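Non-reducing end alpha-L-arabinofuranosidase BoGH43B (Bacteroides ovatus, PDB 5JOZ) removes terminal non-reducing alpha-L-arabinofuranosyl residues from the side branches of xyloglucan, converting S units into X units during breakdown of this polysaccharide. Local coordinates at residues F33-G38 with G478-M483; T86-G91 with I129-G134; L149-P154 with F159-R164; W323-N328 with S332-T337. One frame throughout, in Å; residues are numbered along the deposited sequence.

In the fold
Residues 33-38, early in the N-terminal five-bladed beta-propeller, open the longest loop, which closes some 440 residues later at 478-483 in the C-terminal concanavalin A-like sandwich. The other three contacts all fall within this loop, one after another, and none crosses another. Interaction 2 joins neighbouring propeller blades through 86-91 and 129-134. Interaction 3 then closes the short hairpin 149-154 with 159-164 in the later of those blades; Tyr88 OH lies 3.7 Å from Pro154 CB, so the two contacts touch. Interaction 4 closes a tight loop within the concanavalin A-like domain, and its strand 325-326 pairs with strand 35-36, coupling it directly to interaction 1 at the domain boundary.

Interaction 1 of 4, residues F33-G38 with G478-M483; sequences FEYFPG and GVFIGM
Tyr35 and Phe480 meet through their side chains alone, because their CA atoms, the closest across the two segments, remain 10.1 Å apart. The contact belongs to the interface between the GH43 beta-propeller, which supplies 33-38, and the concanavalin A-like sandwich, where 480-483 begins a strand. The two rings form an offset face-to-face stack: their centroids are 4.0 Å apart and their planes differ by 20°. Tyr35 CE2 approaches Phe480 CE1 to 3.4 Å, each ring lying over one face of the other, and the side chains enter from opposite directions. Both have CG anti to their own carbonyl carbon (chi1 -69° for Tyr35, -81° for Phe480), which sends the rings across the gap. The opposite face of the Tyr35 ring is occupied by Glu34 CD, so the phenol is held between a carboxylate and a phenyl group. Arg392, on a sandwich strand beside that of Phe480, forms a salt bridge with Glu34 and a hydrogen bond with Tyr35 OH. A leucine in place of Tyr35 removes the ring and hydroxyl, and would probably leave the Phe480 face without its stacking partner and Arg392 and the water without a mate. That water sits at the edge of the Tyr35 ring, in its plane, 2.6 Å from Tyr35 OH and 2.8 Å from Gly478 O.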
loop_
_atom_site.group_PDB
_atom_site.type_symbol
_atom_site.label_atom_id
_atom_site.label_comp_id
_atom_site.label_asym_id
_atom_site.label_seq_id
_atom_site.Cartn_x
_atom_site.Cartn_y
_atom_site.Cartn_z
ATOM N N PHE A 33 0.845 6.409 0.772
ATOM C CA PHE A 33 1.893 7.391 0.485
ATOM C C PHE A 33 1.482 8.293 -0.702
ATOM O O PHE A 33 0.397 8.891 -0.654
ATOM C CB PHE A 33 3.244 6.666 0.375
ATOM C CG PHE A 33 3.602 5.948 1.641
ATOM C CD1 PHE A 33 4.178 6.638 2.698
ATOM C CD2 PHE A 33 3.253 4.628 1.833
ATOM C CE1 PHE A 33 4.450 6.004 3.905
ATOM C CE2 PHE A 33 3.520 3.990 3.034
ATOM C CZ PHE A 33 4.121 4.678 4.072
ATOM N N GLU A 34 2.268 8.364 -1.769
ATOM C CA GLU A 34 1.948 9.281 -2.880
ATOM C C GLU A 34 0.860 8.766 -3.837
ATOM O O GLU A 34 0.536 9.467 -4.806
ATOM C CB GLU A 34 3.210 9.641 -3.694
ATOM C CG GLU A 34 3.660 8.594 -4.716
ATOM C CD GLU A 34 4.618 7.552 -4.168
ATOM O OE1 GLU A 34 4.653 7.348 -2.923
ATOM O OE2 GLU A 34 5.350 6.942 -4.991
ATOM N N TYR A 35 0.322 7.561 -3.600
ATOM C CA TYR A 35 -0.588 6.925 -4.568
ATOM C C TYR A 35 -2.051 7.260 -4.347
ATOM O O TYR A 35 -2.498 7.340 -3.199
ATOM C CB TYR A 35 -0.384 5.416 -4.581
ATOM C CG TYR A 35 0.955 5.026 -5.159
ATOM C CD1 TYR A 35 1.210 5.139 -6.530
ATOM C CD2 TYR A 35 1.970 4.543 -4.343
ATOM C CE1 TYR A 35 2.443 4.781 -7.070
ATOM C CE2 TYR A 35 3.199 4.169 -4.871
ATOM C CZ TYR A 35 3.436 4.301 -6.234
ATOM O OH TYR A 35 4.668 3.946 -6.734
ATOM N N PHE A 36 -2.784 7.451 -5.457
ATOM C CA PHE A 36 -4.203 7.843 -5.446
ATOM C C PHE A 36 -5.010 6.830 -6.249
ATOM O O PHE A 36 -4.537 6.373 -7.282
ATOM C CB PHE A 36 -4.377 9.232 -6.073
ATOM C CG PHE A 36 -5.786 9.764 -6.014
ATOM C CD1 PHE A 36 -6.219 10.497 -4.918
ATOM C CD2 PHE A 36 -6.676 9.551 -7.062
ATOM C CE1 PHE A 36 -7.516 10.991 -4.867
ATOM C CE2 PHE A 36 -7.975 10.050 -7.021
ATOM C CZ PHE A 36 -8.395 10.772 -5.922
ATOM N N PRO A 37 -6.204 6.449 -5.813
ATOM C CA PRO A 37 -6.791 6.800 -4.524
ATOM C C PRO A 37 -6.034 6.231 -3.295
ATOM O O PRO A 37 -5.258 5.269 -3.396
ATOM C CB PRO A 37 -8.214 6.260 -4.638
ATOM C CG PRO A 37 -8.161 5.182 -5.665
ATOM C CD PRO A 37 -7.083 5.587 -6.621
ATOM N N GLY A 38 -6.225 6.884 -2.161
ATOM C CA GLY A 38 -5.453 6.587 -0.956
ATOM C C GLY A 38 -6.241 5.696 -0.035
ATOM O O GLY A 38 -7.477 5.693 -0.085
ATOM N N GLY A 478 6.635 -0.066 -2.414
ATOM C CA GLY A 478 7.079 -1.205 -3.216
ATOM C C GLY A 478 6.638 -1.030 -4.663
ATOM O O GLY A 478 5.929 -0.080 -5.013
ATOM N N VAL A 479 7.053 -1.961 -5.507
ATOM C CA VAL A 479 6.925 -1.798 -6.957
ATOM C C VAL A 479 5.468 -1.729 -7.451
ATOM O O VAL A 479 4.613 -2.510 -7.028
ATOM C CB VAL A 479 7.671 -2.938 -7.697
ATOM C CG1 VAL A 479 7.329 -2.958 -9.182
ATOM C CG2 VAL A 479 9.181 -2.801 -7.498
ATOM N N PHE A 480 5.203 -0.789 -8.349
ATOM C CA PHE A 480 3.972 -0.795 -9.137
ATOM C C PHE A 480 4.343 -1.034 -10.583
ATOM O O PHE A 480 5.362 -0.524 -11.053
ATOM C CB PHE A 480 3.245 0.539 -9.038
ATOM C CG PHE A 480 2.419 0.692 -7.807
ATOM C CD1 PHE A 480 3.018 0.761 -6.569
ATOM C CD2 PHE A 480 1.042 0.794 -7.888
ATOM C CE1 PHE A 480 2.260 0.922 -5.411
ATOM C CE2 PHE A 480 0.275 0.952 -6.738
ATOM C CZ PHE A 480 0.891 1.020 -5.497
ATOM N N ILE A 481 3.511 -1.784 -11.285
ATOM C CA ILE A 481 3.653 -1.972 -12.727
ATOM C C ILE A 481 2.462 -1.261 -13.339
ATOM O O ILE A 481 1.334 -1.464 -12.895
ATOM C CB ILE A 481 3.732 -3.463 -13.096
ATOM C CG1 ILE A 481 4.960 -4.064 -12.390
ATOM C CG2 ILE A 481 3.812 -3.658 -14.608
ATOM C CD1 ILE A 481 5.362 -5.451 -12.824
ATOM N N GLY A 482 2.717 -0.398 -14.325
ATOM C CA GLY A 482 1.668 0.436 -14.885
ATOM C C GLY A 482 1.845 0.930 -16.305
ATOM O O GLY A 482 2.947 0.962 -16.844
ATOM N N MET A 483 0.721 1.339 -16.883
ATOM C CA MET A 483 0.664 1.993 -18.193
ATOM C C MET A 483 1.143 3.428 -18.025
ATOM O O MET A 483 0.921 4.044 -16.979
ATOM C CB MET A 483 -0.764 1.969 -18.742
ATOM C CG MET A 483 -1.284 0.559 -18.966
ATOM S SD MET A 483 -3.058 0.424 -19.191
ATOM C CE MET A 483 -3.636 0.740 -17.527
HETATM O O HOH W 1 6.400 2.620 -5.394
#

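Interaction 2 of 4, residues T86-G91 with I129-G134; sequences TFYVIG and IEFIDG
Ile129 CD1 rests on Tyr88 CB at 3.6 Å, while Phe131 CZ lies over a face of the Tyr88 ring, 3.6 Å from Tyr88 CE1. The two aromatic side chains cross at about a right angle with ring planes at 51°, one corner of Phe131 bearing obliquely on the tyrosine rim. The third pair is aliphatic: Ile90 CD1 meets Ile129 CG2 at 3.8 Å. Ile129 reaches both partners because its two branches diverge: CG1 lies between the backbone N and carbonyl carbon (chi1 47°) and carries CD1 to Tyr88, whereas CG2 turns to Ile90. Around this shell, His83 stacks on Phe131, Met136 touches both Ile129 and Phe131, Phe138 backs Ile90, and Arg81 NE bonds Ile129 O and pairs with Glu130. The Ile90 side chain is about 9 Å from that of Asp126, which probably tunes the pKa of the catalytic acid. The strand axes come no closer than 9.0 Å, at 143° between their directions, so side chains fill the interval between separate sheets. Strand 86-94 lies in one four-stranded antiparallel sheet and 128-132 edges the next: a largely apolar seam, with a polar link through Arg81, between blades of the five-bladed GH43 propeller.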
loop_
_atom_site.group_PDB
_atom_site.type_symbol
_atom_site.label_atom_id
_atom_site.label_comp_id
_atom_site.label_asym_id
_atom_site.label_seq_id
_atom_site.Cartn_x
_atom_site.Cartn_y
_atom_site.Cartn_z
ATOM N N THR A 86 -21.301 4.228 11.918
ATOM C CA THR A 86 -20.356 5.104 11.230
ATOM C C THR A 86 -18.909 4.541 11.302
ATOM O O THR A 86 -18.420 4.217 12.387
ATOM C CB THR A 86 -20.405 6.527 11.840
ATOM O OG1 THR A 86 -21.716 7.078 11.666
ATOM C CG2 THR A 86 -19.377 7.465 11.193
ATOM N N PHE A 87 -18.244 4.446 10.144
ATOM C CA PHE A 87 -16.837 4.043 10.055
ATOM C C PHE A 87 -15.972 5.275 10.120
ATOM O O PHE A 87 -16.353 6.302 9.590
ATOM C CB PHE A 87 -16.552 3.337 8.730
ATOM C CG PHE A 87 -17.251 2.035 8.591
ATOM C CD1 PHE A 87 -18.573 1.983 8.165
ATOM C CD2 PHE A 87 -16.590 0.847 8.877
ATOM C CE1 PHE A 87 -19.229 0.769 8.043
ATOM C CE2 PHE A 87 -17.242 -0.368 8.752
ATOM C CZ PHE A 87 -18.558 -0.410 8.343
ATOM N N TYR A 88 -14.806 5.158 10.752
ATOM C CA TYR A 88 -13.856 6.260 10.907
ATOM C C TYR A 88 -12.481 5.784 10.456
ATOM O O TYR A 88 -12.055 4.689 10.831
ATOM C CB TYR A 88 -13.753 6.687 12.374
ATOM C CG TYR A 88 -15.001 7.327 12.946
ATOM C CD1 TYR A 88 -16.077 6.552 13.350
ATOM C CD2 TYR A 88 -15.094 8.703 13.091
ATOM C CE1 TYR A 88 -17.218 7.129 13.876
ATOM C CE2 TYR A 88 -16.235 9.296 13.616
ATOM C CZ TYR A 88 -17.296 8.500 14.006
ATOM O OH TYR A 88 -18.439 9.067 14.517
ATOM N N VAL A 89 -11.807 6.598 9.641
ATOM C CA VAL A 89 -10.439 6.333 9.259
ATOM C C VAL A 89 -9.590 7.563 9.518
ATOM O O VAL A 89 -9.786 8.592 8.880
ATOM C CB VAL A 89 -10.314 5.918 7.782
ATOM C CG1 VAL A 89 -8.851 5.796 7.387
ATOM C CG2 VAL A 89 -11.010 4.589 7.559
ATOM N N ILE A 90 -8.626 7.425 10.423
ATOM C CA ILE A 90 -7.721 8.504 10.801
ATOM C C ILE A 90 -6.342 8.166 10.239
ATOM O O ILE A 90 -5.945 7.005 10.231
ATOM C CB ILE A 90 -7.699 8.707 12.354
ATOM C CG1 ILE A 90 -7.140 10.078 12.732
ATOM C CG2 ILE A 90 -6.891 7.638 13.073
ATOM C CD1 ILE A 90 -7.270 10.414 14.198
ATOM N N GLY A 91 -5.633 9.171 9.738
ATOM C CA GLY A 91 -4.253 8.993 9.289
ATOM C C GLY A 91 -3.515 10.304 9.269
ATOM O O GLY A 91 -4.015 11.312 9.782
ATOM N N ILE A 129 -7.300 5.752 16.922
ATOM C CA ILE A 129 -8.522 6.048 17.668
ATOM C C ILE A 129 -9.120 4.770 18.219
ATOM O O ILE A 129 -8.885 3.697 17.684
ATOM C CB ILE A 129 -9.583 6.817 16.833
ATOM C CG1 ILE A 129 -9.796 6.190 15.448
ATOM C CG2 ILE A 129 -9.184 8.282 16.661
ATOM C CD1 ILE A 129 -11.017 6.720 14.722
ATOM N N GLU A 130 -9.862 4.903 19.314
ATOM C CA GLU A 130 -10.647 3.814 19.852
ATOM C C GLU A 130 -11.888 4.362 20.552
ATOM O O GLU A 130 -11.834 5.413 21.194
ATOM C CB GLU A 130 -9.813 2.997 20.835
ATOM C CG GLU A 130 -10.488 1.709 21.299
ATOM C CD GLU A 130 -10.592 0.646 20.211
ATOM O OE1 GLU A 130 -11.462 -0.239 20.359
ATOM O OE2 GLU A 130 -9.808 0.677 19.228
ATOM N N PHE A 131 -12.986 3.615 20.444
ATOM C CA PHE A 131 -14.243 3.956 21.083
ATOM C C PHE A 131 -14.486 3.115 22.323
ATOM O O PHE A 131 -14.742 1.917 22.212
ATOM C CB PHE A 131 -15.377 3.768 20.096
ATOM C CG PHE A 131 -15.359 4.769 18.988
ATOM C CD1 PHE A 131 -15.917 6.030 19.169
ATOM C CD2 PHE A 131 -14.751 4.472 17.769
ATOM C CE1 PHE A 131 -15.897 6.968 18.145
ATOM C CE2 PHE A 131 -14.732 5.410 16.740
ATOM C CZ PHE A 131 -15.304 6.660 16.929
ATOM N N ILE A 132 -14.398 3.746 23.495
ATOM C CA ILE A 132 -14.569 3.075 24.789
ATOM C C ILE A 132 -15.373 3.971 25.733
ATOM O O ILE A 132 -15.055 5.144 25.861
ATOM C CB ILE A 132 -13.205 2.797 25.488
ATOM C CG1 ILE A 132 -12.256 1.960 24.613
ATOM C CG2 ILE A 132 -13.421 2.092 26.827
ATOM C CD1 ILE A 132 -10.787 2.084 24.991
ATOM N N ASP A 133 -16.367 3.409 26.423
ATOM C CA ASP A 133 -17.129 4.116 27.479
ATOM C C ASP A 133 -17.809 5.381 26.923
ATOM O O ASP A 133 -17.834 6.422 27.579
ATOM C CB ASP A 133 -16.227 4.454 28.709
ATOM C CG ASP A 133 -15.908 3.225 29.598
ATOM O OD1 ASP A 133 -16.821 2.405 29.860
ATOM O OD2 ASP A 133 -14.747 3.099 30.072
ATOM N N GLY A 134 -18.342 5.283 25.703
ATOM C CA GLY A 134 -18.919 6.436 24.997
ATOM C C GLY A 134 -17.985 7.604 24.680
ATOM O O GLY A 134 -18.448 8.725 24.472
#

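Interaction 3 of 4, residues L149-P154 with F159-R164; sequences LGVMDP and FVEALR
Val151 and Glu161 lie side by side and point the same way, the glutamate chain running along the valine until OE1 comes 3.4 Å from Val151 CG2. Beyond CG that chain is extended, which carries its carboxylate to a salt bridge with Lys135. Val160 approaches Val151 at a slant, its CG2 meeting CG1 at 3.6 Å. On the reverse side of the sheet, Met152 and Phe159 form a Met-aromatic contact. The methionine sulfur lies 5.4 Å from the ring centroid, 27° off its normal, and a bend at chi3 (-105°) brings CE to 3.5 Å from Phe159 CZ. The backbone explains these pairings: Val160 and Glu161 both face Val151, a classic beta bulge. Val151 O accepts a weak bond from Val160 N and a second from Glu161 N, while Val151 N donates almost straight to Glu161 O at 2.8 Å. Further along, Leu149 and Arg164 exchange two N-H to O bonds, each 2.9 Å, after another one-residue shift of register. Gly150 sits under Leu163 CD2, where a CB would clash. The hairpin pairs strand 146-152 with 159-168, an outermost strand of its four-stranded propeller blade; strand 135-141 flanks the former, and its Phe138 meets Phe159 edge-to-face, touches Met152 and Leu163, and is joined to Gly150 by a backbone hydrogen bond.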
loop_
_atom_site.group_PDB
_atom_site.type_symbol
_atom_site.label_atom_id
_atom_site.label_comp_id
_atom_site.label_asym_id
_atom_site.label_seq_id
_atom_site.Cartn_x
_atom_site.Cartn_y
_atom_site.Cartn_z
ATOM N N LEU A 149 -2.305 10.594 24.934
ATOM C CA LEU A 149 -3.717 10.240 24.904
ATOM C C LEU A 149 -4.567 11.503 25.069
ATOM O O LEU A 149 -4.180 12.425 25.785
ATOM C CB LEU A 149 -4.039 9.250 26.020
ATOM C CG LEU A 149 -5.399 8.552 25.930
ATOM C CD1 LEU A 149 -5.492 7.610 24.726
ATOM C CD2 LEU A 149 -5.654 7.790 27.224
ATOM N N GLY A 150 -5.721 11.516 24.405
ATOM C CA GLY A 150 -6.703 12.603 24.482
ATOM C C GLY A 150 -8.093 12.069 24.148
ATOM O O GLY A 150 -8.245 10.897 23.783
ATOM N N VAL A 151 -9.109 12.915 24.298
ATOM C CA VAL A 151 -10.490 12.550 23.974
ATOM C C VAL A 151 -10.995 13.573 22.981
ATOM O O VAL A 151 -10.611 14.739 23.029
ATOM C CB VAL A 151 -11.391 12.481 25.227
ATOM C CG1 VAL A 151 -12.788 11.963 24.879
ATOM C CG2 VAL A 151 -10.748 11.574 26.271
ATOM N N MET A 152 -11.852 13.115 22.082
ATOM C CA MET A 152 -12.181 13.828 20.868
ATOM C C MET A 152 -13.690 13.754 20.652
ATOM O O MET A 152 -14.318 12.734 20.950
ATOM C CB MET A 152 -11.415 13.167 19.713
ATOM C CG MET A 152 -11.196 14.009 18.467
ATOM S SD MET A 152 -10.168 13.137 17.259
ATOM C CE MET A 152 -8.604 13.986 17.445
ATOM N N ASP A 153 -14.266 14.852 20.173
ATOM C CA ASP A 153 -15.677 14.905 19.791
ATOM C C ASP A 153 -15.804 14.309 18.387
ATOM O O ASP A 153 -15.187 14.830 17.452
ATOM C CB ASP A 153 -16.178 16.357 19.805
ATOM C CG ASP A 153 -17.578 16.517 19.220
ATOM O OD1 ASP A 153 -18.543 15.904 19.722
ATOM O OD2 ASP A 153 -17.709 17.282 18.254
ATOM N N PRO A 154 -16.594 13.223 18.230
ATOM C CA PRO A 154 -16.776 12.600 16.903
ATOM C C PRO A 154 -17.235 13.540 15.782
ATOM O O PRO A 154 -16.793 13.393 14.647
ATOM C CB PRO A 154 -17.854 11.535 17.157
ATOM C CG PRO A 154 -17.744 11.208 18.604
ATOM C CD PRO A 154 -17.299 12.467 19.289
ATOM N N PHE A 159 -10.622 18.425 20.434
ATOM C CA PHE A 159 -10.284 17.762 21.686
ATOM C C PHE A 159 -11.156 18.272 22.825
ATOM O O PHE A 159 -11.055 19.441 23.208
ATOM C CB PHE A 159 -8.802 17.949 22.017
ATOM C CG PHE A 159 -7.908 17.181 21.104
ATOM C CD1 PHE A 159 -7.723 15.819 21.292
ATOM C CD2 PHE A 159 -7.292 17.803 20.027
ATOM C CE1 PHE A 159 -6.911 15.096 20.438
ATOM C CE2 PHE A 159 -6.476 17.083 19.170
ATOM C CZ PHE A 159 -6.289 15.728 19.376
ATOM N N VAL A 160 -12.026 17.394 23.332
ATOM C CA VAL A 160 -12.805 17.660 24.550
ATOM C C VAL A 160 -11.946 17.465 25.813
ATOM O O VAL A 160 -12.083 18.236 26.773
ATOM C CB VAL A 160 -14.145 16.860 24.610
ATOM C CG1 VAL A 160 -15.022 17.216 23.420
ATOM C CG2 VAL A 160 -13.950 15.346 24.678
ATOM N N GLU A 161 -11.085 16.438 25.810
ATOM C CA GLU A 161 -10.011 16.284 26.811
ATOM C C GLU A 161 -8.697 16.341 26.037
ATOM O O GLU A 161 -8.488 15.557 25.110
ATOM C CB GLU A 161 -10.122 14.964 27.606
ATOM C CG GLU A 161 -11.515 14.670 28.176
ATOM C CD GLU A 161 -11.592 13.437 29.089
ATOM O OE1 GLU A 161 -12.588 12.681 28.960
ATOM O OE2 GLU A 161 -10.686 13.231 29.944
ATOM N N ALA A 162 -7.820 17.270 26.406
ATOM C CA ALA A 162 -6.609 17.530 25.630
ATOM C C ALA A 162 -5.570 16.431 25.758
ATOM O O ALA A 162 -5.551 15.679 26.733
ATOM C CB ALA A 162 -5.996 18.854 26.027
ATOM N N LEU A 163 -4.701 16.378 24.753
ATOM C CA LEU A 163 -3.580 15.461 24.716
ATOM C C LEU A 163 -2.695 15.611 25.936
ATOM O O LEU A 163 -2.370 16.729 26.317
ATOM C CB LEU A 163 -2.704 15.730 23.488
ATOM C CG LEU A 163 -3.288 15.522 22.098
ATOM C CD1 LEU A 163 -2.188 15.730 21.074
ATOM C CD2 LEU A 163 -3.900 14.140 21.957
ATOM N N ARG A 164 -2.298 14.485 26.528
ATOM C CA ARG A 164 -1.215 14.463 27.513
ATOM C C ARG A 164 -0.426 13.151 27.453
ATOM O O ARG A 164 -0.962 12.114 27.044
ATOM C CB ARG A 164 -1.773 14.688 28.916
ATOM C CG ARG A 164 -2.503 13.501 29.529
ATOM C CD ARG A 164 -3.523 13.958 30.564
ATOM N NE ARG A 164 -4.709 14.520 29.916
ATOM C CZ ARG A 164 -5.627 15.286 30.506
ATOM N NH1 ARG A 164 -5.535 15.617 31.797
ATOM N NH2 ARG A 164 -6.659 15.729 29.786
#

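Interaction 4 of 4, residues W323-N328 with S332-T337; sequences WTFIRN and SFWSLT
One face of the Trp334 indole receives the outer end of the Phe325 ring, with CZ 3.7 Å above the indole plane and displaced toward its rim. Phe333 CZ approaches that same phenyl ring differently, at its edge and near its plane, 3.9 Å from CD2. The phenyl and the five-membered ring of Trp334 are inclined at 42°, centroids 5.0 Å apart, an oblique meeting concentrated where Phe325 CE2 comes 3.7 Å from Trp334 NE1. Consecutive residues Phe333 and Trp334 both place CG between the backbone N and the carbonyl carbon (chi1 77° and 70°), and their rings reach Phe325 at neighbouring atoms. The rings pack in the concanavalin A-like domain: strand 334-335 belongs to one sandwich sheet, strand 325-326 to a small two-stranded sheet with 35-36 of the propeller. Phe325 also touches Ile361 of one sandwich sheet, where Phe333 reaches Ser359, while Phe333 and Trp334 touch Leu345 and Leu343 of the other, so the three rings bridge the two layers. His331 stacks on Trp334 as a further ring. An alanine instead of Trp334 would probably open a gap beside CE2 and CZ of Phe325 and leave the His331 ring freer to turn without its stacking partner. Just beyond, Ser335 OG accepts from Thr337 N at 2.8 Å in an ST turn, and a backbone bond ties Phe325 to Phe36.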
loop_
_atom_site.group_PDB
_atom_site.type_symbol
_atom_site.label_atom_id
_atom_site.label_comp_id
_atom_site.label_asym_id
_atom_site.label_seq_id
_atom_site.Cartn_x
_atom_site.Cartn_y
_atom_site.Cartn_z
ATOM N N TRP A 323 -6.514 -0.160 -10.043
ATOM C CA TRP A 323 -5.765 0.859 -10.805
ATOM C C TRP A 323 -5.466 2.076 -9.950
ATOM O O TRP A 323 -6.306 2.530 -9.166
ATOM C CB TRP A 323 -6.474 1.238 -12.107
ATOM C CG TRP A 323 -6.460 0.092 -13.076
ATOM C CD1 TRP A 323 -7.527 -0.622 -13.531
ATOM C CD2 TRP A 323 -5.301 -0.504 -13.656
ATOM N NE1 TRP A 323 -7.105 -1.616 -14.381
ATOM C CE2 TRP A 323 -5.739 -1.565 -14.472
ATOM C CE3 TRP A 323 -3.928 -0.234 -13.572
ATOM C CZ2 TRP A 323 -4.852 -2.363 -15.196
ATOM C CZ3 TRP A 323 -3.050 -1.022 -14.288
ATOM C CH2 TRP A 323 -3.511 -2.074 -15.093
ATOM N N THR A 324 -4.248 2.585 -10.111
ATOM C CA THR A 324 -3.665 3.536 -9.178
ATOM C C THR A 324 -2.861 4.621 -9.908
ATOM O O THR A 324 -2.133 4.333 -10.862
ATOM C CB THR A 324 -2.735 2.789 -8.189
ATOM O OG1 THR A 324 -3.393 1.611 -7.708
ATOM C CG2 THR A 324 -2.406 3.659 -7.012
ATOM N N PHE A 325 -2.976 5.851 -9.406
ATOM C CA PHE A 325 -2.329 7.042 -9.968
ATOM C C PHE A 325 -1.247 7.572 -9.036
ATOM O O PHE A 325 -1.230 7.242 -7.852
ATOM C CB PHE A 325 -3.374 8.139 -10.172
ATOM C CG PHE A 325 -4.507 7.726 -11.037
ATOM C CD1 PHE A 325 -5.592 7.022 -10.498
ATOM C CD2 PHE A 325 -4.502 8.017 -12.391
ATOM C CE1 PHE A 325 -6.652 6.607 -11.302
ATOM C CE2 PHE A 325 -5.562 7.614 -13.200
ATOM C CZ PHE A 325 -6.630 6.906 -12.655
ATOM N N ILE A 326 -0.361 8.401 -9.582
ATOM C CA ILE A 326 0.648 9.126 -8.805
ATOM C C ILE A 326 0.137 10.546 -8.470
ATOM O O ILE A 326 -0.119 11.345 -9.376
ATOM C CB ILE A 326 1.974 9.217 -9.570
ATOM C CG1 ILE A 326 2.507 7.801 -9.887
ATOM C CG2 ILE A 326 2.980 10.010 -8.746
ATOM C CD1 ILE A 326 3.745 7.748 -10.764
ATOM N N ARG A 327 -0.015 10.842 -7.175
ATOM C CA ARG A 327 -0.563 12.130 -6.680
ATOM C C ARG A 327 -1.958 12.389 -7.252
ATOM O O ARG A 327 -2.655 11.423 -7.538
ATOM C CB ARG A 327 0.426 13.263 -6.928
ATOM C CG ARG A 327 1.806 12.923 -6.386
ATOM C CD ARG A 327 2.739 14.123 -6.339
ATOM N NE ARG A 327 4.086 13.697 -5.966
ATOM C CZ ARG A 327 4.932 13.056 -6.775
ATOM N NH1 ARG A 327 4.614 12.808 -8.047
ATOM N NH2 ARG A 327 6.128 12.681 -6.320
ATOM N N ASN A 328 -2.381 13.647 -7.415
ATOM C CA ASN A 328 -3.750 13.959 -7.855
ATOM C C ASN A 328 -3.909 14.004 -9.395
ATOM O O ASN A 328 -3.469 14.960 -10.035
ATOM C CB ASN A 328 -4.194 15.279 -7.240
ATOM C CG ASN A 328 -4.196 15.227 -5.721
ATOM O OD1 ASN A 328 -3.359 15.846 -5.055
ATOM N ND2 ASN A 328 -5.117 14.454 -5.166
ATOM N N SER A 332 -8.335 14.855 -17.423
ATOM C CA SER A 332 -7.986 15.165 -18.806
ATOM C C SER A 332 -6.928 14.234 -19.458
ATOM O O SER A 332 -6.870 14.175 -20.684
ATOM C CB SER A 332 -7.547 16.640 -18.950
ATOM O OG SER A 332 -6.465 16.952 -18.090
ATOM N N PHE A 333 -6.088 13.541 -18.684
ATOM C CA PHE A 333 -5.096 12.639 -19.325
ATOM C C PHE A 333 -5.558 11.196 -19.593
ATOM O O PHE A 333 -4.841 10.464 -20.274
ATOM C CB PHE A 333 -3.695 12.706 -18.676
ATOM C CG PHE A 333 -3.546 11.973 -17.354
ATOM C CD1 PHE A 333 -3.580 10.579 -17.281
ATOM C CD2 PHE A 333 -3.271 12.684 -16.185
ATOM C CE1 PHE A 333 -3.414 9.926 -16.071
ATOM C CE2 PHE A 333 -3.092 12.027 -14.976
ATOM C CZ PHE A 333 -3.163 10.651 -14.918
ATOM N N TRP A 334 -6.722 10.794 -19.074
ATOM C CA TRP A 334 -7.237 9.431 -19.279
ATOM C C TRP A 334 -8.745 9.364 -19.498
ATOM O O TRP A 334 -9.514 10.096 -18.882
ATOM C CB TRP A 334 -6.855 8.498 -18.119
ATOM C CG TRP A 334 -7.542 8.786 -16.823
ATOM C CD1 TRP A 334 -7.219 9.771 -15.931
ATOM C CD2 TRP A 334 -8.670 8.107 -16.274
ATOM N NE1 TRP A 334 -8.074 9.745 -14.863
ATOM C CE2 TRP A 334 -8.973 8.731 -15.042
ATOM C CE3 TRP A 334 -9.458 7.035 -16.697
ATOM C CZ2 TRP A 334 -10.021 8.302 -14.218
ATOM C CZ3 TRP A 334 -10.503 6.617 -15.890
ATOM C CH2 TRP A 334 -10.778 7.251 -14.661
ATOM N N SER A 335 -9.153 8.444 -20.362
ATOM C CA SER A 335 -10.560 8.202 -20.637
ATOM C C SER A 335 -10.798 6.748 -20.954
ATOM O O SER A 335 -10.012 6.123 -21.680
ATOM C CB SER A 335 -11.029 9.033 -21.836
ATOM O OG SER A 335 -12.423 8.856 -22.052
ATOM N N LEU A 336 -11.896 6.237 -20.406
ATOM C CA LEU A 336 -12.530 4.992 -20.844
ATOM C C LEU A 336 -13.762 5.257 -21.735
ATOM O O LEU A 336 -14.404 4.307 -22.198
ATOM C CB LEU A 336 -12.941 4.174 -19.617
ATOM C CG LEU A 336 -11.796 3.611 -18.762
ATOM C CD1 LEU A 336 -12.292 3.296 -17.351
ATOM C CD2 LEU A 336 -11.182 2.378 -19.410
ATOM N N THR A 337 -14.071 6.537 -21.970
ATOM C CA THR A 337 -15.238 7.001 -22.739
ATOM C C THR A 337 -14.924 7.266 -24.208
ATOM O O THR A 337 -15.721 6.961 -25.087
ATOM C CB THR A 337 -15.714 8.370 -22.191
ATOM O OG1 THR A 337 -15.895 8.284 -20.785
ATOM C CG2 THR A 337 -17.018 8.826 -22.848
#